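Local coordinates for malonyl CoA-acyl carrier protein transacylase (Synechocystis sp. PCC 6803 substr. Kazusa, PDB 4RR5) that transfers the malonyl group from malonyl-CoA to holo-acyl carrier protein, supplying malonyl-ACP for fatty acid biosynthesis, at residues G90-L95 with E232-Q237. Sequence-based numbering, arbitrary orientation.
Sequences GEYSAL and EKLIQQ
The helix after the GxSxG turn, probably a nucleophile elbow with S88 as the likely nucleophile, packs here through E91, Y92 and L95 against L234 on helix 227-235 and Q237 three residues further along the chain. The contact illustrates how an apolar cluster and polar groups held by hydrogen bonds and water can share one buried interface. The apolar part centres on L234. With its CG anti to the backbone N (chi1 -179°), both methyls are placed on Y92, the two side chains crossing at about a right angle: L234 CD1 lies 3.6 Å from Y92 CZ, while the other branch, L234 CD2, reaches Y92 CE2 and comes to 3.8 Å from L95 CD1. F199 and L203 of helix 193-204 border the same cluster. E91 and L234 run antiparallel alongside each other, with E91 OE1 3.7 Å from L234 CD1.

On the polar side, the Q237 side chain, extended beyond CG, brings its amide to the base of E91, where Q237 NE2 stands 3.5 Å from E91 CB; the amide and carboxylate planes are 34° apart. N218 serves both residues, its N donating to E91 OE2 and its OD1 accepting from Q237 NE2, and further hydrogen bonds from Q237 NE2 to S88 O and from R113 NH2 to Q237 OE1 fix which way round the amide lies. S88 and H188 are probably the active-site pair, and besides its bond to S88 O, Q237 makes a weak one between its backbone O and H188 ND1. Two waters join the segments: one donates to E91 OE1 and to the backbone O of K233, and the other, in the plane of the tyrosine ring at its edge, hydrogen-bonds to Y92 OH at 2.9 Å and donates to Q237 OE1 at 2.6 Å.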
ATOM      1  N   GLY A  90       1.715  -1.540   0.663  1.00 19.30           N
ATOM      2  CA  GLY A  90       2.939  -0.936   0.169  1.00 21.44           C
ATOM      3  C   GLY A  90       3.974  -0.596   1.235  1.00 20.41           C
ATOM      4  O   GLY A  90       5.183  -0.694   0.990  1.00 17.80           O
ATOM      5  N   GLU A  91       3.499  -0.196   2.416  1.00 22.22           N
ATOM      6  CA  GLU A  91       4.375   0.201   3.519  1.00 19.77           C
ATOM      7  C   GLU A  91       5.341  -0.925   3.869  1.00 19.96           C
ATOM      8  O   GLU A  91       6.510  -0.672   4.160  1.00 21.32           O
ATOM      9  CB  GLU A  91       3.547   0.596   4.754  1.00 20.84           C
ATOM     10  CG  GLU A  91       4.357   1.190   5.940  1.00 21.01           C
ATOM     11  CD  GLU A  91       3.565   2.272   6.680  1.00 24.58           C
ATOM     12  OE1 GLU A  91       3.413   2.169   7.919  1.00 19.94           O
ATOM     13  OE2 GLU A  91       3.070   3.215   6.009  1.00 21.57           O
ATOM     14  N   TYR A  92       4.850  -2.164   3.831  1.00 19.37           N
ATOM     15  CA  TYR A  92       5.688  -3.335   4.092  1.00 19.86           C
ATOM     16  C   TYR A  92       6.810  -3.431   3.065  1.00 18.67           C
ATOM     17  O   TYR A  92       7.964  -3.661   3.420  1.00 17.39           O
ATOM     18  CB  TYR A  92       4.844  -4.621   4.111  1.00 21.22           C
ATOM     19  CG  TYR A  92       3.968  -4.690   5.346  1.00 26.53           C
ATOM     20  CD1 TYR A  92       2.750  -4.000   5.401  1.00 19.61           C
ATOM     21  CD2 TYR A  92       4.374  -5.402   6.475  1.00 21.24           C
ATOM     22  CE1 TYR A  92       1.967  -4.023   6.544  1.00 21.32           C
ATOM     23  CE2 TYR A  92       3.591  -5.438   7.609  1.00 21.56           C
ATOM     24  CZ  TYR A  92       2.392  -4.745   7.644  1.00 26.42           C
ATOM     25  OH  TYR A  92       1.615  -4.778   8.783  1.00 27.04           O
ATOM     26  N   SER A  93       6.466  -3.237   1.798  1.00 16.09           N
ATOM     27  CA  SER A  93       7.462  -3.223   0.747  1.00 17.74           C
ATOM     28  C   SER A  93       8.453  -2.087   0.984  1.00 19.79           C
ATOM     29  O   SER A  93       9.662  -2.260   0.804  1.00 16.28           O
ATOM     30  CB  SER A  93       6.803  -3.081  -0.628  1.00 18.18           C
ATOM     31  OG  SER A  93       5.789  -4.056  -0.827  1.00 19.40           O
ATOM     32  N   ALA A  94       7.940  -0.925   1.380  1.00 20.26           N
ATOM     33  CA  ALA A  94       8.801   0.215   1.669  1.00 19.95           C
ATOM     34  C   ALA A  94       9.751  -0.108   2.832  1.00 19.76           C
ATOM     35  O   ALA A  94      10.951   0.157   2.766  1.00 23.24           O
ATOM     36  CB  ALA A  94       7.960   1.446   1.978  1.00 21.57           C
ATOM     37  N   LEU A  95       9.208  -0.701   3.886  1.00 20.35           N
ATOM     38  CA  LEU A  95      10.002  -1.095   5.046  1.00 22.20           C
ATOM     39  C   LEU A  95      11.110  -2.099   4.692  1.00 25.92           C
ATOM     40  O   LEU A  95      12.226  -2.005   5.206  1.00 31.68           O
ATOM     41  CB  LEU A  95       9.091  -1.677   6.122  1.00 20.17           C
ATOM     42  CG  LEU A  95       8.177  -0.636   6.792  1.00 25.48           C
ATOM     43  CD1 LEU A  95       7.223  -1.299   7.789  1.00 18.10           C
ATOM     44  CD2 LEU A  95       9.009   0.484   7.473  1.00 22.41           C
ATOM     45  N   GLU A 232       5.776   1.244  15.632  1.00 33.16           N
ATOM     46  CA  GLU A 232       4.643   1.888  16.287  1.00 34.88           C
ATOM     47  C   GLU A 232       3.664   2.406  15.238  1.00 30.33           C
ATOM     48  O   GLU A 232       2.484   2.111  15.298  1.00 36.57           O
ATOM     49  CB  GLU A 232       5.114   3.028  17.195  1.00 37.45           C
ATOM     50  CG  GLU A 232       4.037   3.591  18.130  1.00 42.51           C
ATOM     51  CD  GLU A 232       4.327   5.021  18.596  1.00 42.40           C
ATOM     52  OE1 GLU A 232       5.512   5.435  18.641  1.00 42.57           O
ATOM     53  OE2 GLU A 232       3.352   5.741  18.900  1.00 49.53           O
ATOM     54  N   LYS A 233       4.155   3.164  14.271  1.00 26.89           N
ATOM     55  CA  LYS A 233       3.305   3.649  13.195  1.00 29.45           C
ATOM     56  C   LYS A 233       2.662   2.496  12.387  1.00 33.03           C
ATOM     57  O   LYS A 233       1.521   2.598  11.934  1.00 25.30           O
ATOM     58  CB  LYS A 233       4.106   4.545  12.256  1.00 28.43           C
ATOM     59  CG  LYS A 233       4.785   5.736  12.911  1.00 30.00           C
ATOM     60  CD  LYS A 233       5.381   6.607  11.828  1.00 28.06           C
ATOM     61  CE  LYS A 233       6.075   7.837  12.349  1.00 24.83           C
ATOM     62  NZ  LYS A 233       6.127   8.827  11.241  1.00 26.03           N
ATOM     63  N   LEU A 234       3.399   1.404  12.198  1.00 29.97           N
ATOM     64  CA  LEU A 234       2.883   0.289  11.418  1.00 26.44           C
ATOM     65  C   LEU A 234       1.779  -0.443  12.197  1.00 26.64           C
ATOM     66  O   LEU A 234       0.723  -0.769  11.658  1.00 23.16           O
ATOM     67  CB  LEU A 234       4.017  -0.661  11.041  1.00 22.33           C
ATOM     68  CG  LEU A 234       3.611  -1.866  10.193  1.00 25.63           C
ATOM     69  CD1 LEU A 234       3.193  -1.397   8.793  1.00 22.61           C
ATOM     70  CD2 LEU A 234       4.732  -2.903  10.120  1.00 23.58           C
ATOM     71  N   ILE A 235       2.035  -0.680  13.478  1.00 28.67           N
ATOM     72  CA  ILE A 235       1.047  -1.274  14.376  1.00 27.86           C
ATOM     73  C   ILE A 235      -0.252  -0.482  14.378  1.00 26.20           C
ATOM     74  O   ILE A 235      -1.339  -1.055  14.465  1.00 25.93           O
ATOM     75  CB  ILE A 235       1.603  -1.377  15.818  1.00 31.33           C
ATOM     76  CG1 ILE A 235       2.574  -2.561  15.913  1.00 26.80           C
ATOM     77  CG2 ILE A 235       0.468  -1.508  16.849  1.00 28.60           C
ATOM     78  CD1 ILE A 235       3.254  -2.676  17.234  1.00 27.39           C
ATOM     79  N   GLN A 236      -0.139   0.837  14.250  1.00 23.68           N
ATOM     80  CA  GLN A 236      -1.307   1.705  14.196  1.00 24.44           C
ATOM     81  C   GLN A 236      -2.006   1.726  12.822  1.00 26.55           C
ATOM     82  O   GLN A 236      -3.126   2.224  12.690  1.00 25.63           O
ATOM     83  CB  GLN A 236      -0.900   3.118  14.595  1.00 23.05           C
ATOM     84  CG  GLN A 236      -0.610   3.241  16.080  1.00 29.26           C
ATOM     85  CD  GLN A 236       0.120   4.520  16.436  1.00 33.49           C
ATOM     86  OE1 GLN A 236       0.352   5.374  15.583  1.00 39.06           O
ATOM     87  NE2 GLN A 236       0.487   4.660  17.703  1.00 36.09           N
ATOM     88  N   GLN A 237      -1.360   1.162  11.807  1.00 27.40           N
ATOM     89  CA  GLN A 237      -1.805   1.374  10.438  1.00 25.63           C
ATOM     90  C   GLN A 237      -3.129   0.698  10.115  1.00 24.69           C
ATOM     91  O   GLN A 237      -3.920   1.219   9.334  1.00 22.55           O
ATOM     92  CB  GLN A 237      -0.743   0.880   9.464  1.00 25.27           C
ATOM     93  CG  GLN A 237      -1.092   1.100   8.004  1.00 25.62           C
ATOM     94  CD  GLN A 237      -0.389   0.118   7.119  1.00 22.88           C
ATOM     95  OE1 GLN A 237      -0.405  -1.089   7.391  1.00 24.98           O
ATOM     96  NE2 GLN A 237       0.253   0.616   6.067  1.00 17.15           N
TER
HETATM   97  O   HOH W   1       1.611   3.832   9.261  1.00 21.99           O
HETATM   98  O   HOH W   2      -0.627  -3.024   9.073  1.00 20.98           O